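Local coordinates for protein nonribosomal peptide synthase (Streptomyces sp. MJ635-86F5, PDB 5JJP) that adenylates aliphatic beta-amino acids and probably draws on ATP to do so, as related adenylating ligases of the ANL clan do, at residues 212-217 / 337-342; 356-359 / 363-366; 365-370 / 407-412; 424-427 / 433-436. All coordinates share one frame; numbering follows the deposited sequence.

Contact 1: 212-217 / 337-342; sequences RAHGLI and ASVTDV
V339 puts one methyl over the ring of H214 and the other against L216, and through these touches the loop after helix 201-212 meets strand 338-341, an outer strand of the mixed six-stranded sheet in this adenylation-enzyme fold. The strand begins at a classic beta bulge opposite Y329. The first touch is a CH-pi contact. CG1 of V339 stands 3.8 Å from the centroid of the H214 ring, 26° off its normal, displaced toward the rim and so only 3.5 Å from ND1 of H214. It gets there with a chi1 of 62°, which places CG1 between the backbone N and the carbonyl carbon of V339. The second touch is purely apolar: CG2 of V339 slides past the fork of L216, 3.9 Å from CD1 and a little farther from CD2. Cutting V339 back to an alanine would probably strip this face of the H214 ring of its methyl cover and open a gap beside L216. Polar bonds are made to outside residues: L216 O accepts from NE2 of Q273. CG1 of V339 covers one face of the H214 imidazole, and its NE2 accepts a bond from the backbone N of H360.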
loop_
_atom_site.group_PDB
_atom_site.type_symbol
_atom_site.label_atom_id
_atom_site.label_comp_id
_atom_site.label_asym_id
_atom_site.label_seq_id
_atom_site.Cartn_x
_atom_site.Cartn_y
_atom_site.Cartn_z
ATOM N N ARG A 212 6.575 -9.088 6.742
ATOM C CA ARG A 212 6.711 -10.490 6.507
ATOM C C ARG A 212 7.286 -11.240 7.663
ATOM O O ARG A 212 7.122 -12.444 7.741
ATOM C CB ARG A 212 7.578 -10.735 5.266
ATOM C CG ARG A 212 6.862 -10.409 3.971
ATOM C CD ARG A 212 7.798 -10.549 2.805
ATOM N NE ARG A 212 8.047 -11.947 2.468
ATOM C CZ ARG A 212 9.062 -12.377 1.716
ATOM N NH1 ARG A 212 10.003 -11.542 1.284
ATOM N NH2 ARG A 212 9.149 -13.680 1.426
ATOM N N ALA A 213 8.001 -10.568 8.552
ATOM C CA ALA A 213 8.494 -11.224 9.748
ATOM C C ALA A 213 7.376 -11.629 10.682
ATOM O O ALA A 213 7.607 -12.398 11.587
ATOM C CB ALA A 213 9.490 -10.343 10.517
ATOM N N HIS A 214 6.203 -11.030 10.512
ATOM C CA HIS A 214 5.069 -11.278 11.377
ATOM C C HIS A 214 4.214 -12.424 10.843
ATOM O O HIS A 214 3.297 -12.842 11.525
ATOM C CB HIS A 214 4.168 -10.030 11.466
ATOM C CG HIS A 214 4.707 -8.917 12.331
ATOM N ND1 HIS A 214 4.126 -8.572 13.537
ATOM C CD2 HIS A 214 5.713 -8.027 12.131
ATOM C CE1 HIS A 214 4.773 -7.542 14.056
ATOM N NE2 HIS A 214 5.723 -7.179 13.212
ATOM N N GLY A 215 4.432 -12.869 9.614
ATOM C CA GLY A 215 3.669 -13.991 9.059
ATOM C C GLY A 215 2.203 -13.685 8.827
ATOM O O GLY A 215 1.335 -14.512 9.129
ATOM N N LEU A 216 1.901 -12.534 8.260
ATOM C CA LEU A 216 0.524 -12.209 7.994
ATOM C C LEU A 216 0.031 -12.906 6.793
ATOM O O LEU A 216 -1.188 -13.150 6.682
ATOM C CB LEU A 216 0.339 -10.721 7.755
ATOM C CG LEU A 216 -0.235 -9.786 8.792
ATOM C CD1 LEU A 216 0.304 -9.914 10.191
ATOM C CD2 LEU A 216 -0.096 -8.364 8.243
ATOM N N ILE A 217 0.916 -13.134 5.828
ATOM C CA ILE A 217 0.513 -13.742 4.572
ATOM C C ILE A 217 1.496 -14.818 4.215
ATOM O O ILE A 217 2.696 -14.615 4.281
ATOM C CB ILE A 217 0.406 -12.708 3.401
ATOM C CG1 ILE A 217 -0.559 -11.580 3.770
ATOM C CG2 ILE A 217 -0.102 -13.364 2.106
ATOM C CD1 ILE A 217 -0.516 -10.408 2.815
ATOM N N ALA A 337 2.490 1.127 10.528
ATOM C CA ALA A 337 3.412 1.269 11.653
ATOM C C ALA A 337 3.312 0.102 12.624
ATOM O O ALA A 337 4.291 -0.245 13.271
ATOM C CB ALA A 337 3.164 2.620 12.367
ATOM N N SER A 338 2.125 -0.459 12.807
ATOM C CA SER A 338 1.961 -1.571 13.737
ATOM C C SER A 338 0.852 -2.466 13.306
ATOM O O SER A 338 -0.109 -2.043 12.666
ATOM C CB SER A 338 1.656 -1.083 15.162
ATOM O OG SER A 338 0.297 -0.694 15.275
ATOM N N VAL A 339 0.977 -3.727 13.709
ATOM C CA VAL A 339 -0.021 -4.734 13.404
ATOM C C VAL A 339 -0.246 -5.579 14.639
ATOM O O VAL A 339 0.672 -6.040 15.252
ATOM C CB VAL A 339 0.371 -5.615 12.194
ATOM C CG1 VAL A 339 1.639 -6.398 12.464
ATOM C CG2 VAL A 339 -0.779 -6.567 11.854
ATOM N N THR A 340 -1.511 -5.792 14.956
ATOM C CA THR A 340 -1.912 -6.305 16.243
ATOM C C THR A 340 -2.974 -7.391 16.028
ATOM O O THR A 340 -3.895 -7.208 15.237
ATOM C CB THR A 340 -2.490 -5.140 17.055
ATOM O OG1 THR A 340 -1.426 -4.261 17.408
ATOM C CG2 THR A 340 -3.155 -5.601 18.284
ATOM N N ASP A 341 -2.819 -8.517 16.706
ATOM C CA ASP A 341 -3.858 -9.534 16.760
ATOM C C ASP A 341 -5.050 -8.996 17.572
ATOM O O ASP A 341 -4.899 -8.456 18.648
ATOM C CB ASP A 341 -3.327 -10.846 17.404
ATOM C CG ASP A 341 -2.295 -11.556 16.538
ATOM O OD1 ASP A 341 -2.502 -11.660 15.347
ATOM O OD2 ASP A 341 -1.251 -12.013 17.028
ATOM N N VAL A 342 -6.242 -9.150 17.031
ATOM C CA VAL A 342 -7.481 -8.959 17.777
ATOM C C VAL A 342 -7.770 -10.231 18.600
ATOM O O VAL A 342 -7.824 -11.322 18.058
ATOM C CB VAL A 342 -8.634 -8.695 16.784
ATOM C CG1 VAL A 342 -9.978 -8.635 17.483
ATOM C CG2 VAL A 342 -8.391 -7.379 16.047
#

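Contact 2: 356-359 / 363-366; sequences GYAH and EMDV
E363 opens strand 363-367 against A358, whose methyl points toward it: CB of A358 lies 3.5 Å from the backbone N of E363. E363 starts away from the loop, and its OE1 makes a long, weak ion pair with R386. M364, next along, is the main partner of A358 and the loop backbone. Its CG sits between its own backbone N and carbonyl carbon (chi1 56°), and beyond that the chain is extended, so the thioether runs along the loop 356-359 instead of standing off from it. CG of M364 packs 3.9 Å from CB of A358, and the terminal CE reaches the loop backbone, 3.7 Å from G356 O. Beside this apolar patch a water ties the two backbones together. It accepts from A358 N at 2.6 Å and from M364 N at 3.0 Å, satisfying two amides that have no direct bond to each other's segment. D365 OD1 takes a weak bond from V366 N and makes a long, weak ion pair with R427, and V366 carries the strand on to pack against I383 and L433. The ends of the loop are held by backbone bonds from G356 to L433 and from H359 to A337. Packing and one bridging water thus join loop and strand where the chain passes from the six-stranded mixed sheet of the layered sandwich into the small antiparallel sheet that flanks it.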
loop_
_atom_site.group_PDB
_atom_site.type_symbol
_atom_site.label_atom_id
_atom_site.label_comp_id
_atom_site.label_asym_id
_atom_site.label_seq_id
_atom_site.Cartn_x
_atom_site.Cartn_y
_atom_site.Cartn_z
ATOM N N GLY A 356 -0.640 -1.631 20.023
ATOM C CA GLY A 356 0.461 -2.541 20.244
ATOM C C GLY A 356 1.808 -1.897 20.159
ATOM O O GLY A 356 1.984 -0.783 20.630
ATOM N N TYR A 357 2.771 -2.637 19.610
ATOM C CA TYR A 357 4.129 -2.148 19.366
ATOM C C TYR A 357 4.336 -1.975 17.889
ATOM O O TYR A 357 3.714 -2.674 17.107
ATOM C CB TYR A 357 5.180 -3.160 19.831
ATOM C CG TYR A 357 5.068 -3.616 21.283
ATOM C CD1 TYR A 357 5.484 -2.789 22.317
ATOM C CD2 TYR A 357 4.602 -4.890 21.597
ATOM C CE1 TYR A 357 5.400 -3.185 23.629
ATOM C CE2 TYR A 357 4.536 -5.323 22.908
ATOM C CZ TYR A 357 4.922 -4.458 23.925
ATOM O OH TYR A 357 4.858 -4.858 25.240
ATOM N N ALA A 358 5.194 -1.042 17.494
ATOM C CA ALA A 358 5.533 -0.903 16.083
ATOM C C ALA A 358 5.902 -2.253 15.482
ATOM O O ALA A 358 6.295 -3.141 16.192
ATOM C CB ALA A 358 6.673 0.062 15.907
ATOM N N HIS A 359 5.760 -2.409 14.172
ATOM C CA HIS A 359 6.057 -3.703 13.501
ATOM C C HIS A 359 7.533 -3.961 13.562
ATOM O O HIS A 359 8.321 -3.056 13.858
ATOM C CB HIS A 359 5.615 -3.732 12.030
ATOM C CG HIS A 359 6.295 -2.709 11.168
ATOM N ND1 HIS A 359 7.589 -2.865 10.707
ATOM C CD2 HIS A 359 5.852 -1.536 10.669
ATOM C CE1 HIS A 359 7.911 -1.824 9.958
ATOM N NE2 HIS A 359 6.871 -1.008 9.911
ATOM N N GLU A 363 9.999 1.243 15.822
ATOM C CA GLU A 363 9.672 1.526 17.218
ATOM C C GLU A 363 8.877 2.820 17.315
ATOM O O GLU A 363 9.172 3.840 16.657
ATOM C CB GLU A 363 10.954 1.649 18.036
ATOM C CG GLU A 363 10.804 1.584 19.558
ATOM C CD GLU A 363 12.072 2.102 20.234
ATOM O OE1 GLU A 363 12.257 3.348 20.271
ATOM O OE2 GLU A 363 12.899 1.278 20.708
ATOM N N MET A 364 7.855 2.808 18.168
ATOM C CA MET A 364 7.102 4.030 18.391
ATOM C C MET A 364 6.899 4.217 19.867
ATOM O O MET A 364 6.815 3.250 20.616
ATOM C CB MET A 364 5.775 4.010 17.652
ATOM C CG MET A 364 4.891 2.840 17.976
ATOM S SD MET A 364 3.352 2.871 17.011
ATOM C CE MET A 364 2.531 1.546 17.848
ATOM N N ASP A 365 6.886 5.486 20.278
ATOM C CA ASP A 365 6.669 5.867 21.670
ATOM C C ASP A 365 5.977 7.218 21.699
ATOM O O ASP A 365 5.802 7.861 20.662
ATOM C CB ASP A 365 7.997 5.922 22.435
ATOM C CG ASP A 365 7.817 5.831 23.984
ATOM O OD1 ASP A 365 6.673 5.581 24.492
ATOM O OD2 ASP A 365 8.841 6.047 24.682
ATOM N N VAL A 366 5.590 7.646 22.896
ATOM C CA VAL A 366 4.668 8.766 23.061
ATOM C C VAL A 366 5.469 9.911 23.694
ATOM O O VAL A 366 6.312 9.661 24.551
ATOM C CB VAL A 366 3.453 8.226 23.825
ATOM C CG1 VAL A 366 3.000 9.127 24.924
ATOM C CG2 VAL A 366 2.327 7.934 22.854
HETATM O O HOH W 1 6.770 0.189 19.175
#

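Contact 3: 365-370 / 407-412; sequences DVYDAE and PDPLLP
The phenol oxygen of Y367 has the branch of L410 as its neighbour across the contact: OH of Y367 is 3.5 Å from L410 CG and 3.7 Å from both L410 CD1 and CD2. The leucine is presented by a type I beta turn from D408 to L411, which follows strand 405-407, while Y367 projects from strand 363-367 of the same antiparallel sheet. P409, in that turn, supplies the other half of the packing. The P409 and Y367 side chains cross at about a right angle, with CG of P409 3.4 Å from CE2 of Y367. A chi1 of -81°, leaving CG anti to the carbonyl carbon, sends the Y367 ring across to the turn. A serine in place of Y367 would probably leave P409 and L410 without this packing partner and open a gap between turn and strand. Outside the two segments the Y367 ring stacks with Y384, and P409 touches Y384 too, so this is a small apolar cluster. The turn is braced from within by an Asx turn and tied to the sheet by a salt bridge to R386. One atom serves both: D408 OD1 faces R386 NH2 and takes L410 N at 3.1 Å, from 60° above the carboxylate plane.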
loop_
_atom_site.group_PDB
_atom_site.type_symbol
_atom_site.label_atom_id
_atom_site.label_comp_id
_atom_site.label_asym_id
_atom_site.label_seq_id
_atom_site.Cartn_x
_atom_site.Cartn_y
_atom_site.Cartn_z
ATOM N N ASP A 365 6.886 5.486 20.278
ATOM C CA ASP A 365 6.669 5.867 21.670
ATOM C C ASP A 365 5.977 7.218 21.699
ATOM O O ASP A 365 5.802 7.861 20.662
ATOM C CB ASP A 365 7.997 5.922 22.435
ATOM C CG ASP A 365 7.817 5.831 23.984
ATOM O OD1 ASP A 365 6.673 5.581 24.492
ATOM O OD2 ASP A 365 8.841 6.047 24.682
ATOM N N VAL A 366 5.590 7.646 22.896
ATOM C CA VAL A 366 4.668 8.766 23.061
ATOM C C VAL A 366 5.469 9.911 23.694
ATOM O O VAL A 366 6.312 9.661 24.551
ATOM C CB VAL A 366 3.453 8.226 23.825
ATOM C CG1 VAL A 366 3.000 9.127 24.924
ATOM C CG2 VAL A 366 2.327 7.934 22.854
ATOM N N TYR A 367 5.268 11.139 23.206
ATOM C CA TYR A 367 6.107 12.297 23.580
ATOM C C TYR A 367 5.291 13.458 24.040
ATOM O O TYR A 367 4.242 13.714 23.491
ATOM C CB TYR A 367 6.974 12.756 22.411
ATOM C CG TYR A 367 8.229 11.902 22.253
ATOM C CD1 TYR A 367 8.156 10.621 21.709
ATOM C CD2 TYR A 367 9.462 12.349 22.693
ATOM C CE1 TYR A 367 9.270 9.814 21.602
ATOM C CE2 TYR A 367 10.574 11.553 22.588
ATOM C CZ TYR A 367 10.473 10.273 22.064
ATOM O OH TYR A 367 11.604 9.499 21.924
ATOM N N ASP A 368 5.773 14.169 25.070
ATOM C CA ASP A 368 5.059 15.363 25.537
ATOM C C ASP A 368 5.268 16.547 24.566
ATOM O O ASP A 368 6.040 16.463 23.618
ATOM C CB ASP A 368 5.426 15.741 26.989
ATOM C CG ASP A 368 6.832 16.352 27.131
ATOM O OD1 ASP A 368 7.404 16.889 26.162
ATOM O OD2 ASP A 368 7.389 16.243 28.242
ATOM N N ALA A 369 4.576 17.639 24.845
ATOM C CA ALA A 369 4.584 18.811 23.982
ATOM C C ALA A 369 5.927 19.510 23.911
ATOM O O ALA A 369 6.135 20.348 23.061
ATOM C CB ALA A 369 3.503 19.786 24.439
ATOM N N GLU A 370 6.846 19.142 24.792
ATOM C CA GLU A 370 8.189 19.731 24.846
ATOM C C GLU A 370 9.251 18.814 24.193
ATOM O O GLU A 370 10.451 19.072 24.251
ATOM C CB GLU A 370 8.551 19.988 26.319
ATOM C CG GLU A 370 9.082 21.379 26.580
ATOM C CD GLU A 370 8.993 21.798 28.041
ATOM O OE1 GLU A 370 8.258 21.146 28.826
ATOM O OE2 GLU A 370 9.674 22.781 28.414
ATOM N N PRO A 407 14.861 15.638 14.067
ATOM C CA PRO A 407 15.994 14.967 14.701
ATOM C C PRO A 407 15.535 14.112 15.874
ATOM O O PRO A 407 14.641 14.519 16.624
ATOM C CB PRO A 407 16.847 16.139 15.227
ATOM C CG PRO A 407 16.536 17.264 14.309
ATOM C CD PRO A 407 15.045 17.112 14.057
ATOM N N ASP A 408 16.084 12.911 15.972
ATOM C CA ASP A 408 15.782 12.015 17.071
ATOM C C ASP A 408 15.843 12.783 18.396
ATOM O O ASP A 408 16.900 13.250 18.789
ATOM C CB ASP A 408 16.811 10.899 17.054
ATOM C CG ASP A 408 16.621 9.886 18.142
ATOM O OD1 ASP A 408 15.665 9.952 18.926
ATOM O OD2 ASP A 408 17.462 8.977 18.197
ATOM N N PRO A 409 14.711 12.913 19.096
ATOM C CA PRO A 409 14.741 13.722 20.324
ATOM C C PRO A 409 15.640 13.129 21.423
ATOM O O PRO A 409 16.134 13.869 22.261
ATOM C CB PRO A 409 13.289 13.758 20.752
ATOM C CG PRO A 409 12.675 12.547 20.114
ATOM C CD PRO A 409 13.370 12.395 18.806
ATOM N N LEU A 410 15.874 11.822 21.393
ATOM C CA LEU A 410 16.740 11.204 22.359
ATOM C C LEU A 410 18.208 11.309 21.990
ATOM O O LEU A 410 19.072 11.096 22.838
ATOM C CB LEU A 410 16.413 9.732 22.503
ATOM C CG LEU A 410 14.969 9.450 22.838
ATOM C CD1 LEU A 410 14.760 7.947 22.989
ATOM C CD2 LEU A 410 14.581 10.215 24.078
ATOM N N LEU A 411 18.501 11.629 20.734
ATOM C CA LEU A 411 19.880 11.655 20.273
ATOM C C LEU A 411 19.997 12.434 18.973
ATOM O O LEU A 411 20.327 11.874 17.924
ATOM C CB LEU A 411 20.411 10.235 20.112
ATOM C CG LEU A 411 21.933 10.081 20.153
ATOM C CD1 LEU A 411 22.471 10.506 21.497
ATOM C CD2 LEU A 411 22.318 8.635 19.869
ATOM N N PRO A 412 19.722 13.744 19.038
ATOM C CA PRO A 412 19.796 14.587 17.848
ATOM C C PRO A 412 21.180 14.650 17.237
ATOM O O PRO A 412 21.314 14.933 16.083
ATOM C CB PRO A 412 19.371 15.964 18.351
ATOM C CG PRO A 412 19.560 15.948 19.817
ATOM C CD PRO A 412 19.407 14.516 20.250
#

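Contact 4: 424-427 / 433-436; sequences LAYR and LYFC
Y426 leans across the hairpin and lays its ring over the root of Y434, the bulkiest fit between these antiparallel strands. A chi1 of 63° tips the ring toward the partner strand, where CB of Y434 fills the place under one face, 3.7 Å from the centroid of the Y426 ring and 24° off its normal. The two rings are nearly parallel, with planes at 7°, but slid so far apart, centroids 5.1 Å, that they barely overlap. SG of C436 comes obliquely to the Y426 ring, 3.6 Å from CD1, a sulfur-aromatic contact. A425, R427, L433 and F435 look to the opposite face, with gentler relief: the branch CD2 of L433 fits against the aliphatic stem of R427, 3.9 Å from its CG, and the low methyl of A425 lies beside the CB of L433. Three backbone bonds join the two strands, C436 N to L424 O at 2.9 Å and the mutual pair of Y426 and Y434. Y434 OH is hydrogen-bonded to D428 OD2. A425 and L433 pack on V366 of strand 363-367 and on I383 of strand 381-386, while backbone bonds tie L433 to I355 and G356 of the preceding loop.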
loop_
_atom_site.group_PDB
_atom_site.type_symbol
_atom_site.label_atom_id
_atom_site.label_comp_id
_atom_site.label_asym_id
_atom_site.label_seq_id
_atom_site.Cartn_x
_atom_site.Cartn_y
_atom_site.Cartn_z
ATOM N N LEU A 424 -2.275 11.218 18.864
ATOM C CA LEU A 424 -2.186 11.161 20.309
ATOM C C LEU A 424 -2.412 9.737 20.804
ATOM O O LEU A 424 -3.135 8.957 20.182
ATOM C CB LEU A 424 -3.245 12.039 20.907
ATOM C CG LEU A 424 -3.118 13.532 20.569
ATOM C CD1 LEU A 424 -4.280 14.291 21.180
ATOM C CD2 LEU A 424 -1.816 14.072 21.113
ATOM N N ALA A 425 -1.753 9.388 21.894
ATOM C CA ALA A 425 -1.908 8.075 22.471
ATOM C C ALA A 425 -1.304 8.027 23.869
ATOM O O ALA A 425 -0.535 8.886 24.249
ATOM C CB ALA A 425 -1.247 7.006 21.572
ATOM N N TYR A 426 -1.659 7.000 24.615
ATOM C CA TYR A 426 -1.009 6.710 25.883
ATOM C C TYR A 426 -0.524 5.282 25.819
ATOM O O TYR A 426 -0.929 4.493 24.936
ATOM C CB TYR A 426 -1.955 6.890 27.106
ATOM C CG TYR A 426 -3.149 5.952 27.103
ATOM C CD1 TYR A 426 -4.388 6.365 26.574
ATOM C CD2 TYR A 426 -3.041 4.651 27.580
ATOM C CE1 TYR A 426 -5.489 5.501 26.524
ATOM C CE2 TYR A 426 -4.149 3.779 27.537
ATOM C CZ TYR A 426 -5.364 4.222 27.003
ATOM O OH TYR A 426 -6.453 3.383 26.946
ATOM N N ARG A 427 0.327 4.965 26.789
ATOM C CA ARG A 427 1.024 3.701 26.899
ATOM C C ARG A 427 0.449 2.941 28.106
ATOM O O ARG A 427 0.071 3.559 29.086
ATOM C CB ARG A 427 2.504 4.035 27.106
ATOM C CG ARG A 427 3.481 2.897 26.852
ATOM C CD ARG A 427 4.800 3.121 27.594
ATOM N NE ARG A 427 5.360 4.436 27.311
ATOM C CZ ARG A 427 5.605 5.387 28.206
ATOM N NH1 ARG A 427 5.367 5.207 29.508
ATOM N NH2 ARG A 427 6.109 6.544 27.791
ATOM N N LEU A 433 0.757 0.930 23.013
ATOM C CA LEU A 433 0.054 2.179 22.877
ATOM C C LEU A 433 -1.426 1.998 22.637
ATOM O O LEU A 433 -1.890 0.931 22.217
ATOM C CB LEU A 433 0.659 3.015 21.734
ATOM C CG LEU A 433 2.154 3.265 21.795
ATOM C CD1 LEU A 433 2.585 4.226 20.706
ATOM C CD2 LEU A 433 2.540 3.802 23.162
ATOM N N TYR A 434 -2.150 3.083 22.875
ATOM C CA TYR A 434 -3.622 3.153 22.661
ATOM C C TYR A 434 -3.933 4.483 21.990
ATOM O O TYR A 434 -3.663 5.554 22.532
ATOM C CB TYR A 434 -4.399 2.989 24.002
ATOM C CG TYR A 434 -4.150 1.629 24.657
ATOM C CD1 TYR A 434 -5.086 0.602 24.596
ATOM C CD2 TYR A 434 -2.958 1.373 25.290
ATOM C CE1 TYR A 434 -4.834 -0.649 25.160
ATOM C CE2 TYR A 434 -2.690 0.142 25.838
ATOM C CZ TYR A 434 -3.630 -0.858 25.790
ATOM O OH TYR A 434 -3.302 -2.057 26.356
ATOM N N PHE A 435 -4.496 4.403 20.801
ATOM C CA PHE A 435 -4.784 5.574 20.004
ATOM C C PHE A 435 -5.890 6.429 20.615
ATOM O O PHE A 435 -6.924 5.910 20.955
ATOM C CB PHE A 435 -5.176 5.104 18.596
ATOM C CG PHE A 435 -5.560 6.222 17.662
ATOM C CD1 PHE A 435 -4.610 7.121 17.206
ATOM C CD2 PHE A 435 -6.869 6.372 17.250
ATOM C CE1 PHE A 435 -4.959 8.140 16.345
ATOM C CE2 PHE A 435 -7.229 7.394 16.394
ATOM C CZ PHE A 435 -6.271 8.277 15.936
ATOM N N CYS A 436 -5.670 7.742 20.703
ATOM C CA CYS A 436 -6.639 8.696 21.294
ATOM C C CYS A 436 -7.078 9.850 20.378
ATOM O O CYS A 436 -7.689 10.794 20.849
ATOM C CB CYS A 436 -6.037 9.331 22.548
ATOM S SG CYS A 436 -5.790 8.122 23.824
#

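Overall arrangement
All four contacts are partly buried: L216, M364, Y367, A425 and L433 lie inside, L410 at the surface. Contact 1, nearest the centre of the chain, joins a loop to an outer strand of the mixed sheet by side-chain packing alone. Contact 2 touches it and hands over to the antiparallel sheet with a thioether and a water. Contact 3, farthest from the chain centre, shares D365 and V366 with contact 2 but packs a tyrosine on a proline-leucine turn. Contact 4, a true hairpin with backbone bonds, buries 436 Å²; it meets contact 2 through M364 on L433 and a probable G356 O to L433 N bond, and contact 3 through V366 on A425 and the long D365-R427 pair.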